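Local structure of amicyanin (Paracoccus versutus, 1ID2) at residues Tyr91-Thr94 against Phe98-Gly101; Val24-Met29 against Met52-Ala57; Ala15-Asp20 against Thr43-Asn48; Phe58-Gly61 against Asp66-Arg69; Ile81-Asn84 against Ser88-Tyr91. The protein is a type I blue copper protein that transfers electrons, probably accepting them from methylamine dehydrogenase as other amicyanins do. All coordinates share one frame; numbering follows the deposited sequence.

Contact 1. Residues Tyr91-Thr94 against Phe98-Gly101. With CU (copper (II) ion), chain D.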
# COMPACT_ATOMS: atom_id res chain seq x y z
N TYR A 91 6.54 2.25 3.90
CA TYR A 91 6.49 0.91 3.33
C TYR A 91 7.57 0.83 2.28
O TYR A 91 8.14 1.84 1.87
CB TYR A 91 5.11 0.61 2.72
CG TYR A 91 4.67 1.60 1.67
CD1 TYR A 91 4.91 1.36 0.32
CD2 TYR A 91 4.06 2.80 2.03
CE1 TYR A 91 4.57 2.30 -0.64
CE2 TYR A 91 3.71 3.74 1.08
CZ TYR A 91 3.98 3.48 -0.26
OH TYR A 91 3.61 4.38 -1.22
N PHE A 92 7.81 -0.39 1.82
CA PHE A 92 8.78 -0.67 0.80
C PHE A 92 8.28 -1.91 0.07
O PHE A 92 7.28 -2.52 0.47
CB PHE A 92 10.17 -0.91 1.44
CG PHE A 92 10.20 -2.05 2.42
CD1 PHE A 92 9.70 -1.88 3.70
CD2 PHE A 92 10.59 -3.32 2.02
CE1 PHE A 92 9.57 -2.96 4.56
CE2 PHE A 92 10.47 -4.41 2.89
CZ PHE A 92 9.95 -4.21 4.17
N CYS A 93 8.93 -2.25 -1.03
CA CYS A 93 8.54 -3.39 -1.83
C CYS A 93 9.52 -4.48 -1.49
O CYS A 93 10.72 -4.24 -1.45
CB CYS A 93 8.61 -3.03 -3.32
SG CYS A 93 8.27 -4.43 -4.35
N THR A 94 9.00 -5.61 -1.06
CA THR A 94 9.79 -6.65 -0.43
C THR A 94 10.99 -7.10 -1.26
O THR A 94 12.10 -7.18 -0.76
CB THR A 94 8.90 -7.87 -0.08
OG1 THR A 94 7.95 -7.48 0.91
CG2 THR A 94 9.74 -9.03 0.45
N PHE A 98 14.64 -0.78 -2.36
CA PHE A 98 14.98 0.58 -2.72
C PHE A 98 13.72 1.34 -3.08
O PHE A 98 13.78 2.56 -3.25
CB PHE A 98 15.93 0.59 -3.91
CG PHE A 98 15.46 -0.24 -5.07
CD1 PHE A 98 14.66 0.31 -6.06
CD2 PHE A 98 15.81 -1.58 -5.17
CE1 PHE A 98 14.21 -0.44 -7.12
CE2 PHE A 98 15.37 -2.35 -6.27
CZ PHE A 98 14.57 -1.77 -7.23
N MET A 99 12.65 0.61 -3.39
CA MET A 99 11.31 1.19 -3.54
C MET A 99 10.67 1.43 -2.17
O MET A 99 10.43 0.50 -1.41
CB MET A 99 10.38 0.27 -4.34
CG MET A 99 10.70 0.12 -5.82
SD MET A 99 9.57 -1.07 -6.61
CE MET A 99 8.06 -0.05 -6.68
N ARG A 100 10.38 2.69 -1.87
CA ARG A 100 9.89 3.10 -0.57
C ARG A 100 8.82 4.15 -0.78
O ARG A 100 8.89 4.93 -1.73
CB ARG A 100 11.02 3.75 0.23
CG ARG A 100 12.16 2.85 0.54
CD ARG A 100 13.32 3.66 1.02
NE ARG A 100 14.56 2.94 0.77
CZ ARG A 100 15.25 2.29 1.69
NH1 ARG A 100 14.85 2.27 2.96
NH2 ARG A 100 16.27 1.52 1.32
N GLY A 101 7.92 4.28 0.19
CA GLY A 101 7.00 5.41 0.19
C GLY A 101 6.50 5.60 1.60
O GLY A 101 6.85 4.81 2.51
CU CU D . 8.75 -3.80 -6.23
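The backbone N of Tyr91 gives its hydrogen to Gly101 O across 2.9 Å, nearly straight at 166°, and Gly101 N returns a bond of 3.0 Å to Tyr91 O. The two residues thus form a hydrogen-bonded antiparallel pair, followed by the non-hydrogen-bonded pair Phe92 and Arg100. Beyond it, Met99 O takes a less straight bond from Cys93 N at 3.2 Å. Tyr91 holds CG between its backbone N and carbonyl carbon (chi1 56°), which folds the ring back over the glycine: Gly101 CA lies 4.0 Å from the ring centroid, a CH-pi contact over the face. This is the hairpin of a cupredoxin, whose connecting loop carries three copper ligands, Cys93, His96 and Met99; His54 adds the fourth. Cys93 SG binds the copper at 2.0 Å, whereas Met99 SD stands 2.9 Å from the metal. Replacing Tyr91 by an alanine is likely to uncover the Gly101 backbone and leave Trp46 NE1 without the tyrosine hydroxyl, its likely hydrogen-bonding partner. At the roots of the two sulfur ligands, Cys93 CB packs on Met99 CB at 3.9 Å.

Contact 2. Residues Val24-Met29 against Met52-Ala57; sequences VGIEKM and MPHNVA. With CU (copper (II) ion), chain D.
Around the His54 imidazole, Met29 SD sits at the edge and in the ring plane, 4.8 Å from the centroid and 86° off the normal, while the carbonyl carbon of Met52 lies over one face, displaced toward the rim. Ile26 CG2 comes in obliquely, 3.5 Å from His54 CD2. The sulfur addresses the CE1 corner, with Met29 SD 3.8 Å from His54 CE1, so this is a Met-aromatic contact of the in-plane kind. Met29 gets there by bending twice, at chi2 (-64°) and again at chi3, and its methyl group then meets that of Met52, CE to CE, at 3.6 Å. Met52 is bent in the same two torsions, and the pair makes a small apolar patch beside the histidine.

The two nitrogens of the ring are used differently. His54 ND1 binds the copper at 2.0 Å; His54 NE2 hydrogen-bonds to Glu50, whose carboxylate also takes the backbone N of Met29. That second-shell carboxylate therefore ties the histidine to the tight turn after strand 22-27, where Lys28 and Met29 both have left-handed backbone angles. Gripped at both nitrogens and packed by Ile26 and Met29, the imidazole probably has little freedom to rotate, as is typical of the upstream histidine ligand in a type I copper site.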
# COMPACT_ATOMS: atom_id res chain seq x y z
N VAL A 24 -2.25 5.05 -5.25
CA VAL A 24 -0.85 5.23 -5.48
C VAL A 24 -0.48 4.29 -6.60
O VAL A 24 -0.66 3.08 -6.49
CB VAL A 24 0.00 4.93 -4.22
CG1 VAL A 24 1.50 4.94 -4.58
CG2 VAL A 24 -0.28 5.98 -3.14
N GLY A 25 -0.07 4.87 -7.73
CA GLY A 25 0.34 4.08 -8.88
C GLY A 25 1.77 3.60 -8.77
O GLY A 25 2.59 4.20 -8.07
N ILE A 26 2.04 2.49 -9.43
CA ILE A 26 3.38 1.93 -9.45
C ILE A 26 3.85 1.76 -10.89
O ILE A 26 3.31 0.95 -11.63
CB ILE A 26 3.44 0.56 -8.71
CG1 ILE A 26 2.73 0.65 -7.34
CG2 ILE A 26 4.89 0.16 -8.52
CD1 ILE A 26 2.41 -0.70 -6.70
N GLU A 27 4.88 2.52 -11.28
CA GLU A 27 5.44 2.43 -12.62
C GLU A 27 6.93 2.62 -12.53
O GLU A 27 7.41 3.44 -11.76
CB GLU A 27 4.89 3.53 -13.54
CG GLU A 27 3.81 3.11 -14.49
CD GLU A 27 4.25 2.09 -15.52
OE1 GLU A 27 4.88 2.46 -16.53
OE2 GLU A 27 3.85 0.94 -15.38
N LYS A 28 7.63 1.90 -13.40
CA LYS A 28 9.07 2.00 -13.57
C LYS A 28 9.85 1.96 -12.26
O LYS A 28 10.76 2.74 -12.02
CB LYS A 28 9.40 3.21 -14.45
CG LYS A 28 8.41 3.37 -15.67
CD LYS A 28 8.72 2.52 -16.96
CE LYS A 28 8.84 0.99 -16.71
NZ LYS A 28 7.59 0.15 -16.80
N MET A 29 9.57 0.90 -11.51
CA MET A 29 10.21 0.59 -10.25
C MET A 29 10.09 1.72 -9.24
O MET A 29 10.93 1.83 -8.34
CB MET A 29 11.69 0.24 -10.47
CG MET A 29 11.92 -0.82 -11.53
SD MET A 29 11.26 -2.42 -11.15
CE MET A 29 12.55 -3.15 -10.14
N MET A 52 6.52 -6.31 -13.85
CA MET A 52 7.28 -6.59 -12.62
C MET A 52 6.34 -6.63 -11.42
O MET A 52 5.67 -5.66 -11.12
CB MET A 52 8.31 -5.50 -12.36
CG MET A 52 9.21 -5.77 -11.17
SD MET A 52 10.45 -7.00 -11.53
CE MET A 52 11.78 -5.97 -12.20
N PRO A 53 6.38 -7.71 -10.65
CA PRO A 53 5.44 -7.71 -9.53
C PRO A 53 5.97 -6.85 -8.40
O PRO A 53 7.17 -6.79 -8.16
CB PRO A 53 5.33 -9.19 -9.16
CG PRO A 53 5.78 -9.92 -10.42
CD PRO A 53 6.90 -9.06 -10.92
N HIS A 54 5.05 -6.20 -7.69
CA HIS A 54 5.37 -5.28 -6.61
C HIS A 54 4.38 -5.50 -5.49
O HIS A 54 3.25 -5.93 -5.74
CB HIS A 54 5.30 -3.85 -7.11
CG HIS A 54 6.32 -3.52 -8.17
ND1 HIS A 54 7.67 -3.54 -7.92
CD2 HIS A 54 6.12 -3.04 -9.42
CE1 HIS A 54 8.25 -3.08 -9.01
NE2 HIS A 54 7.36 -2.77 -9.95
N ASN A 55 4.83 -5.38 -4.24
CA ASN A 55 3.90 -5.42 -3.11
C ASN A 55 4.09 -4.21 -2.21
O ASN A 55 4.75 -3.23 -2.61
CB ASN A 55 4.06 -6.72 -2.30
CG ASN A 55 5.28 -6.72 -1.40
OD1 ASN A 55 6.25 -6.04 -1.68
ND2 ASN A 55 5.28 -7.56 -0.37
N VAL A 56 3.34 -4.18 -1.10
CA VAL A 56 3.48 -3.15 -0.07
C VAL A 56 3.81 -3.86 1.23
O VAL A 56 3.15 -4.86 1.55
CB VAL A 56 2.16 -2.33 0.10
CG1 VAL A 56 2.22 -1.43 1.31
CG2 VAL A 56 1.94 -1.48 -1.12
N ALA A 57 4.94 -3.50 1.85
CA ALA A 57 5.40 -4.13 3.09
C ALA A 57 5.88 -3.14 4.15
O ALA A 57 6.21 -1.98 3.85
CB ALA A 57 6.50 -5.16 2.78
CU CU D . 8.75 -3.80 -6.23

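Contact 3. Residues Ala15-Asp20 against Thr43-Asn48; sequences ADVPAD and TVYWVN
Tyr45 and Val17 bury most of this surface contact, with Pro18 adding a smaller share. Val17 places CG1 over one face of the Tyr45 ring, 4.2 Å from its centroid and only 20° off the normal, a CH-pi contact. The methyl is shifted toward the rim, so that Val17 CG1 lies 4.0 Å from Tyr45 CD2. It gets there because CG1 stands anti to the backbone N of Val17 (chi1 -180°), while CG2, beside the backbone N, faces Val47, the CG2 atoms of Val17 and Val47 standing 4.3 Å apart.

Pro18 takes the phenol end. Its side chain runs at about a right angle to that of Tyr45, and Pro18 CD approaches Tyr45 OH at 3.6 Å and Tyr45 CZ at almost the same distance. Valine and proline thus divide the length of the tyrosine between them, the first near the root of the ring and the second near the hydroxyl. The join is made of van der Waals and CH-pi contacts, with no polar bond between the two segments.

Tyr45 and Val47 project from the same face of strand 43-48, with Trp46 between them turned to the other. Ala78 and Ala80 of strand 77-83 flank that outer face, and Val23 of strand 22-27 touches both valines; the loop between strands 4-13 and 22-27 packs on the face of the five-stranded sheet that carries Tyr45 and Val47.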
# COMPACT_ATOMS: atom_id res chain seq x y z
N ALA A 15 -9.84 -2.76 -12.13
CA ALA A 15 -11.24 -2.50 -12.46
C ALA A 15 -12.16 -2.51 -11.25
O ALA A 15 -13.24 -1.94 -11.32
CB ALA A 15 -11.72 -3.50 -13.48
N ASP A 16 -11.72 -3.10 -10.13
CA ASP A 16 -12.53 -3.14 -8.89
C ASP A 16 -12.32 -1.96 -7.95
O ASP A 16 -12.97 -1.89 -6.90
CB ASP A 16 -12.28 -4.44 -8.09
CG ASP A 16 -12.68 -5.70 -8.85
OD1 ASP A 16 -12.20 -6.79 -8.45
OD2 ASP A 16 -13.43 -5.63 -9.86
N VAL A 17 -11.36 -1.08 -8.27
CA VAL A 17 -11.04 0.09 -7.44
C VAL A 17 -12.11 1.18 -7.58
O VAL A 17 -12.55 1.49 -8.69
CB VAL A 17 -9.66 0.69 -7.84
CG1 VAL A 17 -9.32 1.93 -6.94
CG2 VAL A 17 -8.56 -0.40 -7.74
N PRO A 18 -12.59 1.74 -6.46
CA PRO A 18 -13.68 2.70 -6.64
C PRO A 18 -13.21 4.06 -7.12
O PRO A 18 -12.05 4.46 -6.92
CB PRO A 18 -14.35 2.75 -5.26
CG PRO A 18 -13.33 2.29 -4.33
CD PRO A 18 -12.54 1.25 -5.07
N ALA A 19 -14.12 4.78 -7.77
CA ALA A 19 -13.75 5.96 -8.52
C ALA A 19 -13.19 7.07 -7.62
O ALA A 19 -12.47 7.96 -8.08
CB ALA A 19 -14.95 6.44 -9.30
N ASP A 20 -13.58 7.07 -6.36
CA ASP A 20 -13.21 8.18 -5.46
C ASP A 20 -12.01 7.87 -4.57
O ASP A 20 -11.67 8.64 -3.68
CB ASP A 20 -14.43 8.59 -4.60
CG ASP A 20 -14.98 7.45 -3.73
OD1 ASP A 20 -15.77 7.76 -2.81
OD2 ASP A 20 -14.67 6.26 -3.96
N THR A 43 -8.89 4.49 3.22
CA THR A 43 -8.20 3.37 2.58
C THR A 43 -7.33 3.93 1.45
O THR A 43 -7.68 4.95 0.85
CB THR A 43 -9.24 2.33 2.01
OG1 THR A 43 -10.08 1.86 3.07
CG2 THR A 43 -8.53 1.13 1.37
N VAL A 44 -6.11 3.40 1.31
CA VAL A 44 -5.24 3.75 0.18
C VAL A 44 -5.20 2.54 -0.71
O VAL A 44 -5.06 1.44 -0.22
CB VAL A 44 -3.79 4.06 0.61
CG1 VAL A 44 -2.99 4.56 -0.57
CG2 VAL A 44 -3.76 5.08 1.72
N TYR A 45 -5.28 2.73 -2.02
CA TYR A 45 -5.06 1.65 -2.97
C TYR A 45 -3.76 1.88 -3.71
O TYR A 45 -3.37 3.02 -3.94
CB TYR A 45 -6.21 1.58 -3.98
CG TYR A 45 -7.53 1.12 -3.40
CD1 TYR A 45 -8.31 1.97 -2.61
CD2 TYR A 45 -8.04 -0.13 -3.70
CE1 TYR A 45 -9.54 1.57 -2.13
CE2 TYR A 45 -9.30 -0.52 -3.26
CZ TYR A 45 -10.03 0.32 -2.47
OH TYR A 45 -11.27 -0.09 -2.03
N TRP A 46 -3.05 0.79 -3.96
CA TRP A 46 -1.87 0.80 -4.81
C TRP A 46 -2.28 0.03 -6.04
O TRP A 46 -3.05 -0.90 -5.93
CB TRP A 46 -0.71 0.07 -4.14
CG TRP A 46 -0.05 0.88 -3.07
CD1 TRP A 46 1.03 1.69 -3.21
CD2 TRP A 46 -0.48 0.98 -1.70
NE1 TRP A 46 1.29 2.31 -2.02
CE2 TRP A 46 0.39 1.90 -1.08
CE3 TRP A 46 -1.49 0.38 -0.94
CZ2 TRP A 46 0.26 2.23 0.28
CZ3 TRP A 46 -1.61 0.71 0.40
CH2 TRP A 46 -0.74 1.63 0.99
N VAL A 47 -1.86 0.51 -7.21
CA VAL A 47 -2.16 -0.18 -8.47
C VAL A 47 -0.86 -0.32 -9.27
O VAL A 47 -0.17 0.65 -9.56
CB VAL A 47 -3.19 0.61 -9.34
CG1 VAL A 47 -3.43 -0.11 -10.66
CG2 VAL A 47 -4.51 0.79 -8.59
N ASN A 48 -0.51 -1.56 -9.57
CA ASN A 48 0.69 -1.85 -10.31
C ASN A 48 0.44 -1.72 -11.81
O ASN A 48 -0.44 -2.40 -12.36
CB ASN A 48 1.18 -3.27 -9.99
CG ASN A 48 2.53 -3.58 -10.63
OD1 ASN A 48 3.19 -2.68 -11.11
ND2 ASN A 48 2.93 -4.85 -10.63

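Contact 4. Residues Phe58-Gly61 against Asp66-Arg69; sequences FKKG and DAFR
Phe58 and Phe68 form a hydrogen-bonded antiparallel pair, their CA atoms 5.0 Å apart. Phe58 N binds Phe68 O at 2.7 Å with an angle of 166°, and Phe68 N binds Phe58 O at 3.0 Å. Past this pair the chains stay close without further backbone bonds, Lys60 CA coming within 4.1 Å of Ala67 CA. Gly61 then adopts a positive phi of 87°, a conformation in which a CB would press on the carbonyl O before it.

Both phenyl side chains leave the same face of the pair and run alongside each other. The CD1 corner of Phe68 meets Phe58 at its ring edge, in plane, with Phe68 CD1 3.9 Å from Phe58 CD2. Phe68 reaches this position with CG anti to its backbone N (chi1 -176°), while Phe58 has CG beside its backbone N, anti to the carbonyl carbon. On the exposed side Lys60 lays its CG 3.7 Å from Ala67 N, and Ala67 CB rests near Phe58 O.

Val63, in the intervening loop, touches both phenyl groups, and Phe58 continues inward to Ile81, Phe83, Tyr89 and Tyr91. The result is a short two-stranded beta hairpin with a long loop, pinned on the side of the cupredoxin barrel by its aromatic face.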
# COMPACT_ATOMS: atom_id res chain seq x y z
N PHE A 58 5.74 -3.55 5.40
CA PHE A 58 6.08 -2.70 6.55
C PHE A 58 7.02 -3.53 7.42
O PHE A 58 6.84 -4.74 7.56
CB PHE A 58 4.83 -2.31 7.36
CG PHE A 58 3.79 -1.46 6.59
CD1 PHE A 58 3.91 -0.08 6.53
CD2 PHE A 58 2.72 -2.05 5.95
CE1 PHE A 58 2.97 0.69 5.82
CE2 PHE A 58 1.78 -1.28 5.25
CZ PHE A 58 1.91 0.08 5.18
N LYS A 59 8.12 -2.92 7.85
CA LYS A 59 9.02 -3.53 8.84
C LYS A 59 8.29 -3.69 10.18
O LYS A 59 7.21 -3.13 10.38
CB LYS A 59 10.26 -2.64 9.06
CG LYS A 59 11.19 -2.46 7.87
CD LYS A 59 12.14 -3.64 7.76
CE LYS A 59 12.93 -3.63 6.46
NZ LYS A 59 13.25 -5.04 6.05
N LYS A 60 8.95 -4.36 11.13
CA LYS A 60 8.40 -4.55 12.47
C LYS A 60 8.18 -3.20 13.12
O LYS A 60 9.01 -2.30 12.99
CB LYS A 60 9.37 -5.35 13.34
CG LYS A 60 9.02 -6.82 13.53
CD LYS A 60 9.46 -7.34 14.90
CE LYS A 60 10.84 -6.82 15.31
NZ LYS A 60 11.95 -7.28 14.41
N GLY A 61 7.08 -3.07 13.86
CA GLY A 61 6.92 -1.92 14.72
C GLY A 61 6.30 -0.73 14.04
O GLY A 61 6.25 0.35 14.61
N ASP A 66 4.45 -6.79 14.78
CA ASP A 66 5.04 -7.60 13.72
C ASP A 66 5.26 -6.85 12.40
O ASP A 66 4.67 -5.79 12.17
CB ASP A 66 4.15 -8.81 13.42
CG ASP A 66 3.97 -9.70 14.60
OD1 ASP A 66 2.80 -9.94 14.98
OD2 ASP A 66 4.99 -10.15 15.14
N ALA A 67 6.01 -7.51 11.52
CA ALA A 67 6.15 -7.08 10.13
C ALA A 67 4.93 -7.49 9.32
O ALA A 67 4.34 -8.55 9.57
CB ALA A 67 7.40 -7.69 9.52
N PHE A 68 4.65 -6.70 8.29
CA PHE A 68 3.54 -6.96 7.38
C PHE A 68 4.03 -6.97 5.92
O PHE A 68 4.66 -6.03 5.46
CB PHE A 68 2.44 -5.89 7.57
CG PHE A 68 1.21 -6.13 6.74
CD1 PHE A 68 1.08 -5.54 5.49
CD2 PHE A 68 0.27 -7.08 7.13
CE1 PHE A 68 0.06 -5.91 4.63
CE2 PHE A 68 -0.76 -7.46 6.28
CZ PHE A 68 -0.87 -6.88 5.03
N ARG A 69 3.76 -8.07 5.22
CA ARG A 69 4.13 -8.17 3.83
C ARG A 69 2.87 -8.39 3.01
O ARG A 69 2.23 -9.42 3.16
CB ARG A 69 5.07 -9.35 3.63
CG ARG A 69 5.90 -9.26 2.37
CD ARG A 69 5.97 -10.60 1.66
NE ARG A 69 4.89 -10.74 0.68
CZ ARG A 69 5.06 -11.06 -0.60
NH1 ARG A 69 6.28 -11.28 -1.10
NH2 ARG A 69 4.00 -11.25 -1.37

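Contact 5. Residues Ile81-Asn84 against Ser88-Tyr91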
# COMPACT_ATOMS: atom_id res chain seq x y z
N ILE A 81 -5.27 -0.97 1.79
CA ILE A 81 -5.01 -1.00 3.21
C ILE A 81 -5.77 0.17 3.80
O ILE A 81 -5.66 1.31 3.30
CB ILE A 81 -3.49 -0.84 3.55
CG1 ILE A 81 -2.68 -1.98 2.94
CG2 ILE A 81 -3.29 -0.87 5.06
CD1 ILE A 81 -1.20 -1.93 3.26
N THR A 82 -6.55 -0.11 4.84
CA THR A 82 -7.24 0.91 5.61
C THR A 82 -6.41 1.28 6.84
O THR A 82 -6.06 0.42 7.63
CB THR A 82 -8.61 0.41 6.03
OG1 THR A 82 -9.36 0.09 4.84
CG2 THR A 82 -9.35 1.45 6.85
N PHE A 83 -6.15 2.58 7.01
CA PHE A 83 -5.29 3.07 8.08
C PHE A 83 -6.15 3.67 9.17
O PHE A 83 -6.79 4.69 8.97
CB PHE A 83 -4.32 4.14 7.55
CG PHE A 83 -3.18 3.59 6.76
CD1 PHE A 83 -3.32 3.36 5.40
CD2 PHE A 83 -2.00 3.22 7.38
CE1 PHE A 83 -2.28 2.77 4.68
CE2 PHE A 83 -0.96 2.64 6.66
CZ PHE A 83 -1.10 2.41 5.32
N ASN A 84 -6.15 3.02 10.32
CA ASN A 84 -7.09 3.37 11.37
C ASN A 84 -6.52 4.40 12.31
O ASN A 84 -7.27 5.19 12.87
CB ASN A 84 -7.49 2.13 12.15
CG ASN A 84 -8.12 1.09 11.28
OD1 ASN A 84 -9.04 1.38 10.51
ND2 ASN A 84 -7.60 -0.12 11.35
N SER A 88 2.85 8.25 10.90
CA SER A 88 3.61 8.13 9.64
C SER A 88 4.06 6.69 9.42
O SER A 88 4.82 6.15 10.22
CB SER A 88 4.85 9.02 9.64
OG SER A 88 4.49 10.37 9.72
N TYR A 89 3.68 6.13 8.27
CA TYR A 89 3.91 4.71 7.99
C TYR A 89 4.71 4.61 6.71
O TYR A 89 4.31 5.13 5.68
CB TYR A 89 2.57 3.99 7.81
CG TYR A 89 1.61 4.20 8.96
CD1 TYR A 89 1.55 3.29 10.00
CD2 TYR A 89 0.84 5.35 9.06
CE1 TYR A 89 0.78 3.51 11.11
CE2 TYR A 89 0.06 5.59 10.18
CZ TYR A 89 0.05 4.66 11.21
OH TYR A 89 -0.64 4.88 12.39
N ASP A 90 5.93 4.09 6.84
CA ASP A 90 6.81 3.80 5.72
C ASP A 90 6.52 2.41 5.21
O ASP A 90 6.51 1.47 6.00
CB ASP A 90 8.28 3.79 6.16
CG ASP A 90 8.67 5.04 6.89
OD1 ASP A 90 8.86 4.96 8.13
OD2 ASP A 90 8.78 6.07 6.19
N TYR A 91 6.54 2.25 3.90
CA TYR A 91 6.49 0.91 3.33
C TYR A 91 7.57 0.83 2.28
O TYR A 91 8.14 1.84 1.87
CB TYR A 91 5.11 0.61 2.72
CG TYR A 91 4.67 1.60 1.67
CD1 TYR A 91 4.91 1.36 0.32
CD2 TYR A 91 4.06 2.80 2.03
CE1 TYR A 91 4.57 2.30 -0.64
CE2 TYR A 91 3.71 3.74 1.08
CZ TYR A 91 3.98 3.48 -0.26
OH TYR A 91 3.61 4.38 -1.22
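This is a buried aromatic contact between the two sheets of the barrel, made by Phe83 on strand 77-83 and Tyr89 on strand 87-92. The strands share no backbone pairing here; their nearest CA atoms, those of Phe83 and Tyr89, are 9.3 Å apart, and the two rings reach across to meet. The centroids lie 5.2 Å from each other with the planes inclined at 51°.

The CD2 and CE2 atoms of Phe83 do the touching. CD2 sits over a face of the Tyr89 ring, toward the rim, and Phe83 CD2 is 3.9 Å from Tyr89 CD2. The neighbouring Phe83 CE2 reaches the root of the tyrosine, 3.8 Å from Tyr89 CG. Each residue sets CG anti to its carbonyl carbon (chi1 -76° in Phe83, -53° in Tyr89), and the two side chains, pointing in opposite senses, overlap where they pass. Ile81 CG2 covers a face of Phe83 from within its own strand, while Tyr89 OH continues beyond the contact to hydrogen-bond Glu85 O in the connecting turn.

Were Phe83 a smaller residue such as alanine, a gap would probably open between the sheets and the Tyr89 face would lose the ring atoms that lie over it. Phe58, Ile4, Val103 and Val105 crowd round Phe83 as well. Such interleaved aromatic and branched side chains form the hydrophobic interior of the two-sheet cupredoxin sandwich.

Contacts 2 and 3 interleave along the chain; contacts 4 and 5 follow, and contact 1 begins on Tyr91, where contact 5 ends. Contacts 1 and 2, their centres about 8 Å apart, meet at the copper, joined by the bond from Thr94 N to Asn55 OD1. Contact 3 lies on the far side of the chain's centre, its own centre about 19 Å from that of contact 1, yet strand 43-48 links it to strand 22-27 of contact 2 and strand 77-83 of contact 5. Phe58 of contact 4 packs into contact 5. A continuous framework of strands and core side chains thus runs from the outer sheet surface to the metal, consistent with a rigid electron-transfer site.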